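Putative regulatory protein SCO4313 (Streptomyces coelicolor, PDB 2OI8) probably acts as a dimeric TetR-family transcription regulator that binds cis-regulatory DNA through an N-terminal helix-turn-helix domain. Local coordinates at residues A19-H24 with R55-R60; A32-L37 with T113-Y118; D77-A82 with A133-A138; W99-P104 with L189-Q194; A129-V134 with S178-L183. All coordinates share one frame; numbering follows the deposited sequence.

Contact 1: residues A19-H24 with R55-R60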
# COMPACT_ATOMS: atom_id res chain seq x y z
N ALA A 19 0.25 5.36 -27.12
CA ALA A 19 0.65 4.10 -26.49
C ALA A 19 2.16 4.05 -26.28
O ALA A 19 2.61 3.57 -25.24
CB ALA A 19 0.14 2.90 -27.26
N GLU A 20 2.94 4.56 -27.23
CA GLU A 20 4.38 4.70 -27.02
C GLU A 20 4.72 5.71 -25.93
O GLU A 20 5.63 5.46 -25.13
CB GLU A 20 5.06 5.11 -28.31
CG GLU A 20 5.46 3.94 -29.17
CD GLU A 20 6.76 3.29 -28.71
OE1 GLU A 20 6.71 2.40 -27.80
OE2 GLU A 20 7.83 3.65 -29.26
N ILE A 21 4.00 6.84 -25.92
CA ILE A 21 4.20 7.86 -24.90
C ILE A 21 3.98 7.21 -23.54
O ILE A 21 4.82 7.35 -22.65
CB ILE A 21 3.17 9.01 -24.94
CG1 ILE A 21 2.95 9.57 -26.36
CG2 ILE A 21 3.54 10.11 -23.92
CD1 ILE A 21 4.10 10.26 -26.96
N LYS A 22 2.85 6.51 -23.41
CA LYS A 22 2.46 5.88 -22.16
C LYS A 22 3.48 4.85 -21.73
O LYS A 22 3.87 4.84 -20.56
CB LYS A 22 1.05 5.29 -22.25
CG LYS A 22 0.00 6.39 -22.16
CD LYS A 22 -1.40 5.88 -21.94
CE LYS A 22 -1.88 5.06 -23.13
NZ LYS A 22 -3.35 4.91 -23.03
N ASP A 23 3.91 4.01 -22.68
CA ASP A 23 5.05 3.12 -22.49
C ASP A 23 6.26 3.81 -21.87
O ASP A 23 6.74 3.38 -20.82
CB ASP A 23 5.48 2.45 -23.80
CG ASP A 23 4.81 1.10 -24.01
OD1 ASP A 23 3.89 0.76 -23.24
OD2 ASP A 23 5.20 0.39 -24.95
N HIS A 24 6.77 4.88 -22.48
CA HIS A 24 7.93 5.55 -21.88
C HIS A 24 7.64 6.11 -20.51
O HIS A 24 8.54 6.18 -19.67
CB HIS A 24 8.53 6.62 -22.79
CG HIS A 24 9.01 6.06 -24.09
ND1 HIS A 24 10.02 5.13 -24.16
CD2 HIS A 24 8.58 6.25 -25.36
CE1 HIS A 24 10.21 4.78 -25.42
NE2 HIS A 24 9.35 5.45 -26.16
N ARG A 55 0.60 18.24 -27.49
CA ARG A 55 -0.53 18.04 -28.40
C ARG A 55 -1.10 16.60 -28.31
O ARG A 55 -2.12 16.31 -28.92
CB ARG A 55 -0.17 18.46 -29.86
N TYR A 56 -0.44 15.74 -27.53
CA TYR A 56 -0.98 14.43 -27.11
C TYR A 56 -1.50 14.35 -25.67
O TYR A 56 -2.43 13.61 -25.38
CB TYR A 56 0.06 13.32 -27.28
CG TYR A 56 0.29 12.92 -28.71
CD1 TYR A 56 -0.55 12.02 -29.34
CD2 TYR A 56 1.39 13.40 -29.40
CE1 TYR A 56 -0.33 11.63 -30.67
CE2 TYR A 56 1.63 13.04 -30.69
CZ TYR A 56 0.77 12.17 -31.34
OH TYR A 56 1.02 11.82 -32.63
N PHE A 57 -0.84 15.06 -24.75
CA PHE A 57 -1.30 15.15 -23.36
C PHE A 57 -1.06 16.56 -22.89
O PHE A 57 0.09 16.99 -22.76
CB PHE A 57 -0.55 14.16 -22.46
CG PHE A 57 -0.91 12.73 -22.73
CD1 PHE A 57 -2.15 12.21 -22.30
CD2 PHE A 57 -0.03 11.89 -23.45
CE1 PHE A 57 -2.50 10.86 -22.57
CE2 PHE A 57 -0.37 10.55 -23.71
CZ PHE A 57 -1.61 10.03 -23.26
N ASP A 58 -2.13 17.29 -22.66
CA ASP A 58 -1.98 18.66 -22.20
C ASP A 58 -1.58 18.66 -20.73
O ASP A 58 -2.39 18.99 -19.87
CB ASP A 58 -3.26 19.46 -22.44
CG ASP A 58 -3.11 20.91 -22.03
OD1 ASP A 58 -1.95 21.34 -21.82
OD2 ASP A 58 -4.14 21.62 -21.89
N GLY A 59 -0.35 18.25 -20.44
CA GLY A 59 0.19 18.31 -19.08
C GLY A 59 0.30 16.98 -18.40
O GLY A 59 -0.42 16.03 -18.73
N ARG A 60 1.20 16.92 -17.42
CA ARG A 60 1.50 15.73 -16.67
C ARG A 60 0.28 15.06 -16.02
O ARG A 60 0.24 13.83 -15.89
CB ARG A 60 2.58 16.04 -15.62
CG ARG A 60 2.87 14.89 -14.58
CD ARG A 60 3.86 15.36 -13.52
NE ARG A 60 3.45 15.09 -12.13
CZ ARG A 60 2.58 15.85 -11.45
NH1 ARG A 60 2.01 16.88 -12.04
NH2 ARG A 60 2.26 15.57 -10.20

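Contact 2: residues A32-L37 with T113-Y118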
# COMPACT_ATOMS: atom_id res chain seq x y z
N ALA A 32 12.36 6.50 -12.01
CA ALA A 32 12.46 7.76 -11.24
C ALA A 32 11.23 8.14 -10.40
O ALA A 32 11.26 9.14 -9.68
CB ALA A 32 12.85 8.92 -12.16
N GLY A 33 10.17 7.34 -10.50
CA GLY A 33 8.97 7.55 -9.70
C GLY A 33 8.01 8.55 -10.30
O GLY A 33 8.42 9.57 -10.87
N ALA A 34 6.72 8.26 -10.19
CA ALA A 34 5.69 9.21 -10.59
C ALA A 34 6.05 10.56 -9.96
O ALA A 34 6.79 10.60 -8.97
CB ALA A 34 4.33 8.74 -10.11
N SER A 35 5.56 11.66 -10.52
CA SER A 35 5.82 13.01 -9.94
C SER A 35 7.13 13.59 -10.46
O SER A 35 7.16 14.73 -10.93
CB SER A 35 5.81 13.00 -8.39
OG SER A 35 5.76 14.30 -7.84
N ALA A 36 8.20 12.80 -10.38
CA ALA A 36 9.42 13.08 -11.14
C ALA A 36 9.12 12.88 -12.61
O ALA A 36 9.90 13.30 -13.47
CB ALA A 36 10.55 12.17 -10.70
N LEU A 37 7.99 12.25 -12.90
CA LEU A 37 7.56 11.97 -14.28
C LEU A 37 7.32 13.24 -15.11
O LEU A 37 6.54 14.10 -14.73
CB LEU A 37 6.29 11.11 -14.24
CG LEU A 37 5.41 10.93 -15.47
CD1 LEU A 37 6.16 10.27 -16.63
CD2 LEU A 37 4.20 10.11 -15.07
N THR A 113 1.67 4.81 -2.98
CA THR A 113 1.87 6.17 -2.58
C THR A 113 1.24 7.14 -3.58
O THR A 113 1.58 7.11 -4.76
CB THR A 113 3.38 6.42 -2.43
OG1 THR A 113 3.93 5.37 -1.61
CG2 THR A 113 3.66 7.81 -1.82
N PRO A 114 0.34 8.01 -3.11
CA PRO A 114 -0.33 8.96 -4.00
C PRO A 114 0.69 9.86 -4.71
O PRO A 114 1.77 10.12 -4.16
CB PRO A 114 -1.18 9.82 -3.05
CG PRO A 114 -1.13 9.19 -1.70
CD PRO A 114 -0.01 8.20 -1.69
N VAL A 115 0.37 10.35 -5.90
CA VAL A 115 1.32 11.22 -6.57
C VAL A 115 1.13 12.65 -6.07
O VAL A 115 0.03 13.18 -6.15
CB VAL A 115 1.21 11.12 -8.09
CG1 VAL A 115 2.24 12.02 -8.76
CG2 VAL A 115 1.40 9.68 -8.51
N PRO A 116 2.20 13.24 -5.49
CA PRO A 116 2.11 14.57 -4.87
C PRO A 116 1.71 15.59 -5.89
O PRO A 116 2.24 15.59 -6.99
CB PRO A 116 3.54 14.85 -4.43
CG PRO A 116 4.15 13.52 -4.28
CD PRO A 116 3.56 12.68 -5.37
N GLY A 117 0.76 16.43 -5.51
CA GLY A 117 0.29 17.51 -6.37
C GLY A 117 -0.85 17.11 -7.29
O GLY A 117 -1.62 17.98 -7.72
N TYR A 118 -0.96 15.81 -7.59
CA TYR A 118 -1.94 15.33 -8.55
C TYR A 118 -3.32 15.14 -7.92
O TYR A 118 -3.47 14.39 -6.94
CB TYR A 118 -1.48 14.00 -9.19
CG TYR A 118 -2.56 13.32 -10.00
CD1 TYR A 118 -2.82 13.71 -11.31
CD2 TYR A 118 -3.33 12.30 -9.45
CE1 TYR A 118 -3.82 13.10 -12.06
CE2 TYR A 118 -4.33 11.67 -10.20
CZ TYR A 118 -4.57 12.08 -11.51
OH TYR A 118 -5.57 11.48 -12.26

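Contact 3: residues D77-A82 with A133-A138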
# COMPACT_ATOMS: atom_id res chain seq x y z
N ASP A 77 -10.54 -6.05 -16.19
CA ASP A 77 -10.54 -7.07 -17.23
C ASP A 77 -10.16 -8.40 -16.61
O ASP A 77 -10.81 -9.41 -16.86
CB ASP A 77 -9.55 -6.71 -18.33
CG ASP A 77 -10.02 -5.54 -19.18
OD1 ASP A 77 -11.14 -5.02 -18.95
OD2 ASP A 77 -9.26 -5.12 -20.07
N SER A 78 -9.12 -8.37 -15.80
CA SER A 78 -8.67 -9.55 -15.09
C SER A 78 -9.84 -10.17 -14.32
O SER A 78 -10.12 -11.37 -14.46
CB SER A 78 -7.52 -9.19 -14.14
OG SER A 78 -7.02 -10.35 -13.51
N LEU A 79 -10.53 -9.36 -13.53
CA LEU A 79 -11.64 -9.85 -12.71
C LEU A 79 -12.89 -10.22 -13.49
O LEU A 79 -13.58 -11.17 -13.11
CB LEU A 79 -11.98 -8.84 -11.64
CG LEU A 79 -11.24 -9.10 -10.33
CD1 LEU A 79 -9.74 -9.25 -10.51
CD2 LEU A 79 -11.55 -7.96 -9.41
N ARG A 80 -13.18 -9.49 -14.55
CA ARG A 80 -14.31 -9.83 -15.39
C ARG A 80 -14.12 -11.21 -16.02
O ARG A 80 -15.03 -12.04 -15.96
CB ARG A 80 -14.57 -8.75 -16.44
CG ARG A 80 -15.53 -7.67 -15.91
CD ARG A 80 -16.11 -6.77 -17.01
NE ARG A 80 -15.37 -5.51 -17.11
CZ ARG A 80 -14.41 -5.26 -18.01
NH1 ARG A 80 -14.07 -6.18 -18.92
NH2 ARG A 80 -13.81 -4.08 -18.00
N ALA A 81 -12.93 -11.45 -16.56
CA ALA A 81 -12.61 -12.73 -17.20
C ALA A 81 -12.82 -13.90 -16.23
O ALA A 81 -13.31 -14.97 -16.62
CB ALA A 81 -11.21 -12.73 -17.74
N ALA A 82 -12.48 -13.68 -14.97
CA ALA A 82 -12.66 -14.69 -13.93
C ALA A 82 -14.14 -15.00 -13.64
O ALA A 82 -14.52 -16.17 -13.54
CB ALA A 82 -11.90 -14.29 -12.67
N ALA A 133 -18.03 -3.96 -8.56
CA ALA A 133 -19.32 -4.56 -8.88
C ALA A 133 -19.22 -6.10 -8.97
O ALA A 133 -20.09 -6.82 -8.48
CB ALA A 133 -19.88 -3.97 -10.16
N VAL A 134 -18.14 -6.58 -9.58
CA VAL A 134 -17.92 -8.02 -9.79
C VAL A 134 -17.81 -8.75 -8.46
O VAL A 134 -18.46 -9.77 -8.27
CB VAL A 134 -16.66 -8.31 -10.65
CG1 VAL A 134 -16.49 -9.81 -10.85
CG2 VAL A 134 -16.75 -7.62 -12.00
N ILE A 135 -17.00 -8.23 -7.55
CA ILE A 135 -16.83 -8.85 -6.22
C ILE A 135 -18.16 -8.96 -5.49
O ILE A 135 -18.49 -10.00 -4.89
CB ILE A 135 -15.84 -8.04 -5.31
CG1 ILE A 135 -14.50 -7.78 -5.99
CG2 ILE A 135 -15.69 -8.71 -3.93
CD1 ILE A 135 -13.89 -9.01 -6.64
N VAL A 136 -18.90 -7.85 -5.52
CA VAL A 136 -20.22 -7.80 -4.91
C VAL A 136 -21.05 -8.93 -5.52
O VAL A 136 -21.63 -9.74 -4.78
CB VAL A 136 -20.89 -6.43 -5.11
CG1 VAL A 136 -22.32 -6.47 -4.62
CG2 VAL A 136 -20.11 -5.33 -4.38
N ASP A 137 -21.07 -8.99 -6.86
CA ASP A 137 -21.78 -10.03 -7.58
C ASP A 137 -21.54 -11.39 -6.93
O ASP A 137 -22.49 -12.05 -6.51
CB ASP A 137 -21.39 -10.06 -9.06
CG ASP A 137 -21.96 -8.90 -9.85
OD1 ASP A 137 -22.76 -8.10 -9.29
OD2 ASP A 137 -21.61 -8.77 -11.04
N ALA A 138 -20.27 -11.77 -6.80
CA ALA A 138 -19.91 -13.06 -6.20
C ALA A 138 -20.44 -13.21 -4.77
O ALA A 138 -21.08 -14.23 -4.45
CB ALA A 138 -18.41 -13.30 -6.26

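Contact 4: residues W99-P104 with L189-Q194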
# COMPACT_ATOMS: atom_id res chain seq x y z
N TRP A 99 -2.70 -10.39 -11.46
CA TRP A 99 -2.73 -9.03 -11.96
C TRP A 99 -1.78 -8.15 -11.12
O TRP A 99 -0.97 -7.38 -11.68
CB TRP A 99 -4.16 -8.47 -11.96
CG TRP A 99 -4.20 -7.04 -12.40
CD1 TRP A 99 -4.30 -6.58 -13.67
CD2 TRP A 99 -4.10 -5.87 -11.56
NE1 TRP A 99 -4.28 -5.21 -13.70
CE2 TRP A 99 -4.16 -4.74 -12.41
CE3 TRP A 99 -3.96 -5.67 -10.19
CZ2 TRP A 99 -4.09 -3.44 -11.93
CZ3 TRP A 99 -3.90 -4.38 -9.71
CH2 TRP A 99 -3.97 -3.28 -10.58
N ALA A 100 -1.88 -8.25 -9.80
CA ALA A 100 -0.98 -7.54 -8.90
C ALA A 100 0.47 -7.93 -9.16
O ALA A 100 1.34 -7.08 -9.36
CB ALA A 100 -1.35 -7.79 -7.43
N LEU A 101 0.75 -9.22 -9.15
CA LEU A 101 2.13 -9.64 -9.26
C LEU A 101 2.64 -9.48 -10.68
O LEU A 101 3.84 -9.40 -10.91
CB LEU A 101 2.34 -11.08 -8.74
CG LEU A 101 2.02 -11.29 -7.25
CD1 LEU A 101 2.15 -12.76 -6.88
CD2 LEU A 101 2.90 -10.43 -6.32
N ASP A 102 1.74 -9.41 -11.64
CA ASP A 102 2.19 -9.33 -13.03
C ASP A 102 2.86 -7.98 -13.28
O ASP A 102 3.71 -7.89 -14.14
CB ASP A 102 1.06 -9.60 -14.02
CG ASP A 102 1.50 -9.44 -15.48
OD1 ASP A 102 2.45 -10.12 -15.95
OD2 ASP A 102 0.87 -8.62 -16.17
N ASP A 103 2.50 -6.95 -12.52
CA ASP A 103 2.99 -5.59 -12.76
C ASP A 103 2.89 -4.74 -11.49
O ASP A 103 1.95 -3.95 -11.34
CB ASP A 103 2.22 -4.93 -13.90
CG ASP A 103 2.83 -3.62 -14.36
OD1 ASP A 103 3.65 -3.02 -13.64
OD2 ASP A 103 2.49 -3.17 -15.45
N PRO A 104 3.87 -4.88 -10.58
CA PRO A 104 3.82 -4.15 -9.32
C PRO A 104 3.71 -2.63 -9.48
O PRO A 104 3.03 -1.96 -8.66
CB PRO A 104 5.15 -4.51 -8.65
CG PRO A 104 5.49 -5.88 -9.20
CD PRO A 104 5.09 -5.71 -10.67
N LEU A 189 1.58 -5.65 1.05
CA LEU A 189 2.66 -5.97 2.00
C LEU A 189 3.72 -6.78 1.34
O LEU A 189 4.88 -6.53 1.57
CB LEU A 189 2.18 -6.67 3.26
CG LEU A 189 1.46 -5.79 4.29
CD1 LEU A 189 1.03 -6.67 5.44
CD2 LEU A 189 2.37 -4.66 4.79
N GLU A 190 3.35 -7.75 0.51
CA GLU A 190 4.39 -8.51 -0.20
C GLU A 190 5.10 -7.69 -1.27
O GLU A 190 6.33 -7.64 -1.26
CB GLU A 190 3.95 -9.89 -0.70
CG GLU A 190 2.75 -10.00 -1.59
CD GLU A 190 2.14 -11.42 -1.56
OE1 GLU A 190 2.91 -12.42 -1.48
OE2 GLU A 190 0.89 -11.55 -1.62
N LEU A 191 4.33 -7.00 -2.12
CA LEU A 191 4.88 -6.06 -3.12
C LEU A 191 5.68 -4.88 -2.53
O LEU A 191 6.57 -4.33 -3.19
CB LEU A 191 3.75 -5.53 -4.00
CG LEU A 191 3.11 -6.55 -4.97
CD1 LEU A 191 2.05 -5.88 -5.87
CD2 LEU A 191 4.19 -7.18 -5.84
N ALA A 192 5.36 -4.47 -1.30
CA ALA A 192 6.09 -3.40 -0.61
C ALA A 192 7.36 -3.93 0.05
O ALA A 192 8.06 -3.17 0.70
CB ALA A 192 5.18 -2.72 0.43
N GLY A 193 7.64 -5.22 -0.07
CA GLY A 193 8.87 -5.82 0.43
C GLY A 193 8.86 -6.19 1.91
O GLY A 193 9.93 -6.40 2.50
N GLN A 194 7.67 -6.30 2.51
CA GLN A 194 7.56 -6.46 3.97
C GLN A 194 7.65 -7.88 4.53
O GLN A 194 7.70 -8.05 5.74
CB GLN A 194 6.29 -5.78 4.51
CG GLN A 194 6.24 -4.32 4.18
CD GLN A 194 7.40 -3.55 4.79
OE1 GLN A 194 7.59 -3.58 6.02
NE2 GLN A 194 8.17 -2.84 3.96

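Contact 5: residues A129-V134 with S178-L183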
# COMPACT_ATOMS: atom_id res chain seq x y z
N ALA A 129 -15.45 1.40 -9.38
CA ALA A 129 -16.65 0.63 -9.02
C ALA A 129 -16.94 -0.50 -9.99
O ALA A 129 -17.80 -1.35 -9.73
CB ALA A 129 -17.86 1.56 -8.92
N GLU A 130 -16.23 -0.48 -11.12
CA GLU A 130 -16.36 -1.52 -12.14
C GLU A 130 -15.86 -2.83 -11.56
O GLU A 130 -16.64 -3.76 -11.35
CB GLU A 130 -15.58 -1.14 -13.42
N THR A 131 -14.56 -2.87 -11.28
CA THR A 131 -13.93 -3.96 -10.55
C THR A 131 -14.77 -4.40 -9.32
O THR A 131 -15.02 -5.60 -9.12
CB THR A 131 -12.48 -3.56 -10.12
OG1 THR A 131 -11.74 -3.13 -11.27
CG2 THR A 131 -11.75 -4.71 -9.47
N MSE A 132 -15.23 -3.44 -8.52
CA MSE A 132 -15.96 -3.74 -7.29
C MSE A 132 -17.38 -4.29 -7.46
O MSE A 132 -17.86 -5.03 -6.61
CB MSE A 132 -15.93 -2.54 -6.34
CG MSE A 132 -14.80 -2.67 -5.31
SE MSE A 132 -15.43 -3.57 -3.68
CE MSE A 132 -16.31 -2.03 -2.89
N ALA A 133 -18.03 -3.96 -8.56
CA ALA A 133 -19.32 -4.56 -8.88
C ALA A 133 -19.22 -6.10 -8.97
O ALA A 133 -20.09 -6.82 -8.48
CB ALA A 133 -19.88 -3.97 -10.16
N VAL A 134 -18.14 -6.58 -9.58
CA VAL A 134 -17.92 -8.02 -9.79
C VAL A 134 -17.81 -8.75 -8.46
O VAL A 134 -18.46 -9.77 -8.27
CB VAL A 134 -16.66 -8.31 -10.65
CG1 VAL A 134 -16.49 -9.81 -10.85
CG2 VAL A 134 -16.75 -7.62 -12.00
N SER A 178 -14.43 -6.54 2.69
CA SER A 178 -13.47 -7.40 3.41
C SER A 178 -12.54 -8.21 2.51
O SER A 178 -11.35 -8.40 2.83
CB SER A 178 -14.20 -8.37 4.33
OG SER A 178 -14.49 -7.76 5.57
N PHE A 179 -13.08 -8.72 1.42
CA PHE A 179 -12.29 -9.40 0.40
C PHE A 179 -11.26 -8.40 -0.16
O PHE A 179 -10.06 -8.66 -0.22
CB PHE A 179 -13.27 -9.93 -0.65
CG PHE A 179 -12.64 -10.49 -1.90
CD1 PHE A 179 -12.22 -9.65 -2.92
CD2 PHE A 179 -12.55 -11.86 -2.08
CE1 PHE A 179 -11.67 -10.16 -4.08
CE2 PHE A 179 -12.00 -12.39 -3.25
CZ PHE A 179 -11.57 -11.54 -4.24
N TRP A 180 -11.75 -7.23 -0.56
CA TRP A 180 -10.92 -6.18 -1.12
C TRP A 180 -9.76 -5.83 -0.17
O TRP A 180 -8.60 -5.84 -0.56
CB TRP A 180 -11.80 -4.96 -1.36
CG TRP A 180 -11.27 -3.96 -2.32
CD1 TRP A 180 -11.10 -2.63 -2.09
CD2 TRP A 180 -10.88 -4.20 -3.66
NE1 TRP A 180 -10.61 -2.02 -3.21
CE2 TRP A 180 -10.46 -2.96 -4.19
CE3 TRP A 180 -10.83 -5.33 -4.48
CZ2 TRP A 180 -10.00 -2.81 -5.52
CZ3 TRP A 180 -10.36 -5.19 -5.81
CH2 TRP A 180 -9.95 -3.94 -6.30
N SER A 181 -10.08 -5.54 1.08
CA SER A 181 -9.08 -4.99 1.97
C SER A 181 -8.16 -6.08 2.46
O SER A 181 -6.96 -5.88 2.48
CB SER A 181 -9.73 -4.27 3.13
OG SER A 181 -10.42 -5.22 3.90
N ARG A 182 -8.70 -7.22 2.84
CA ARG A 182 -7.88 -8.35 3.29
C ARG A 182 -6.80 -8.81 2.27
O ARG A 182 -5.64 -9.02 2.64
CB ARG A 182 -8.75 -9.53 3.74
CG ARG A 182 -9.44 -9.25 5.05
CD ARG A 182 -10.20 -10.44 5.60
NE ARG A 182 -11.13 -10.01 6.65
CZ ARG A 182 -12.02 -10.80 7.26
NH1 ARG A 182 -12.12 -12.08 6.94
NH2 ARG A 182 -12.82 -10.30 8.19
N LEU A 183 -7.19 -8.96 1.01
CA LEU A 183 -6.27 -9.42 -0.05
C LEU A 183 -5.26 -8.38 -0.55
O LEU A 183 -4.14 -8.72 -0.98
CB LEU A 183 -7.09 -9.99 -1.23
CG LEU A 183 -7.98 -11.17 -0.82
CD1 LEU A 183 -8.73 -11.67 -2.01
CD2 LEU A 183 -7.19 -12.30 -0.16

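Contact 1: residues A19-H24 with R55-R60
F57 turns its ring toward helix 14-32 and meets two successive residues of it, I21 and K22. The contact between 19-24 and 55-60 is wholly apolar. The CG2 branch of I21 lies 3.9 Å from F57 CE2 and almost as close to CD2, and I21 CB is 4.1 Å from CE2; the two side chains run past one another in opposite directions. The I21 chi1 of -47° places CG1 beside the backbone N and leaves CG2 anti to it, facing the ring. K22 adds its aliphatic root, CG standing 4.1 Å from F57 CZ, where the lysine chain crosses the phenylalanine at about a right angle.

Polar bonds lie at its border. Beyond CG the K22 chain bends at chi3 and leads NZ to a salt bridge with D70 of helix 60-84, while L63 and E66 of the same helix also touch F57. Behind the ring the backbone turns sharply: D58 is the centre of an inverse gamma turn, closed by G59 N to F57 O at 2.7 Å, and G59 is the N-cap residue of helix 60-84.

F57 ends the predicted helix-turn-helix, residues 38-57, so it ties that motif to the first helix of the TetR-type DNA-binding domain. The chemistry implies a hydrophobic hold without directional bonds; the lysine ammonium pairs with D70 instead.

Contact 2: residues A32-L37 with T113-Y118
A34 and V115 meet methyl to methyl where two loops come together, A34 CB lying 3.5 Å from V115 CG2. The valine points its CB toward 32-37 and spreads its two branches over neighbouring residues. CG1, placed anti to the backbone N of V115 (chi1 -179°), reaches S35 CB at 3.7 Å, while CG2 keeps to A34. S35 then continues to P116: its OG lies beside the proline ring, 3.7 Å from P116 CD, in van der Waals contact.

Both loops are tightly bent. S35 has positive phi, and A36 N makes a weak bond to A34 O around it. Residues V115 to Y118 form a type II beta turn closed by Y118 N to V115 O at 3.2 Å, with G117 at its third position.

The loop 32-37 follows the first helix of the DNA-binding domain, and 113-118 belongs to the larger C-terminal domain, so the contact joins the two domains. The second subunit adds to it: its A32 packs on S35 and its T31 on P116. Methyl and methylene surfaces without a hydrogen bond imply a small, non-directional loop-to-loop touch, one part of the junction that also includes helix 60-84.

Contact 3: residues D77-A82 with A133-A138
OD1 of D77 receives both NH1 and NH2 of R80, the arginine whose stem meets V134 across the contact. The salt bridge measures 3.0 Å from R80 NH2 to D77 OD1, but both hydrogen bonds are weak and far from straight. A bend at chi3 of R80 (-98°) folds the guanidinium back to the preceding turn of its own helix. Its CG is left to touch V134 CG2 at 4.1 Å, the two side chains crossing at about a right angle.

V134 stands between the helices: its other branch, CG1, lies 3.9 Å from the backbone O of L79. Deeper in, L79 CD2 meets I135 CD1 at 3.8 Å; I135 points its CB across the line to the other helix, and a bend at chi2 (-48°) brings CD1 in. F179 and A176 of helix 170-191 touch I135 as well.

The axes of segments 77-82 and 133-138 run nearly parallel, 27° apart and 10.2 Å at closest approach. Thus helix 60-84, which leads out of the DNA-binding domain, packs here against helix 129-139 of the C-terminal domain. The chemistry implies that methyl packing joins the helices; the R80-D77 pair, within one helix, may at most steady the arginine stem.

Contact 4: residues W99-P104 with L189-Q194
Two helix ends of the C-terminal domain meet here: helix 170-191 closes with a Schellman motif, and L191 of its last turn pushes into the corner between helices 89-102 and 104-111. Its CG stands beside the backbone N, anti to the carbonyl carbon (chi1 -69°), which directs the isobutyl group at the corner. CD2 of L191 does most of the touching: it lies 3.5 Å from L101 CD2 and 3.8 Å from P104 CG, against the leucine tip and the proline ring together. The other methyl, CD1, reaches the backbone O of A100 at 3.8 Å and approaches A100 CB at 4.2 Å. The P104 and L191 side chains cross at about a right angle.

Both chain turns are fixed by polar bonds of their own. D103 is the N-cap of helix 104-111, its OD1 taking the backbone N of R106. At the C-terminal end of helix 170-191, G193 N to E190 O and Q194 N to L189 O, each 3.0 Å, complete the Schellman motif with G193 at positive phi. Q194 folds its amide back, NE2 to A192 O at 3.3 Å and 165°, the donor above the carbonyl plane, while its OE1 binds Y72 OH of the second subunit.

Capped turns thus hold the backbones, and the contact itself is aliphatic: one leucine packs against the corner, together with Y107 and F108, with no polar bond between the segments.

Contact 5: residues A129-V134 with S178-L183
W180 points its CB from helix 170-191 toward helix 129-139 and reaches it with its indole, meeting M132 and T131. From CB the chain turns to put CG anti to the backbone N (chi1 -160°), which carries the ring system away from its own helix. At CG the selenium of M132, a selenomethionine, is nearest, 4.4 Å away. SE stands above the face of the five-membered ring, 4.6 Å from its centroid and 19° off the normal, a Met-aromatic contact at rather long range. The CG of M132 also lies over one face of the indole, so CG and SE both sit above the ring system, at a distance.

This pair belongs to the helical core of the TetR-type C-terminal domain, where helices 129-139 and 170-191 pack together with helix 60-84 nearby. Q75 of that helix touches both W180 and T131.

Further out, the six-membered ring takes over. CZ3 lies 3.9 Å from T131 CG2, and CH2, at the far end of the indole, comes to 3.7 Å from the same methyl. The threonine crosses the tryptophan at about a right angle. Its chi1 of -54° sets CG2 anti to the backbone N of T131. H184 meets the indole edge-to-face, and L189 of the second subunit packs on W180, while M198 of that subunit packs on M132.

Contacts 1 and 5 are buried and rest on an aromatic ring, F57 inside the DNA-binding domain and W180 inside the C-terminal domain, their centres about 30 Å apart. Contacts 3 and 4 are partly buried and aliphatic, and contact 2 lies at the surface with the smallest side chains. Contacts 3 and 5 share A133 and V134 of helix 129-139 and touch through L79 with T131. Contacts 4 and 5 both use helix 170-191, and both touch the second subunit, as does contact 2. Contacts 1 and 2 meet at R60, whose side chain packs on the loops of contact 2. None has a hydrogen bond between its segments.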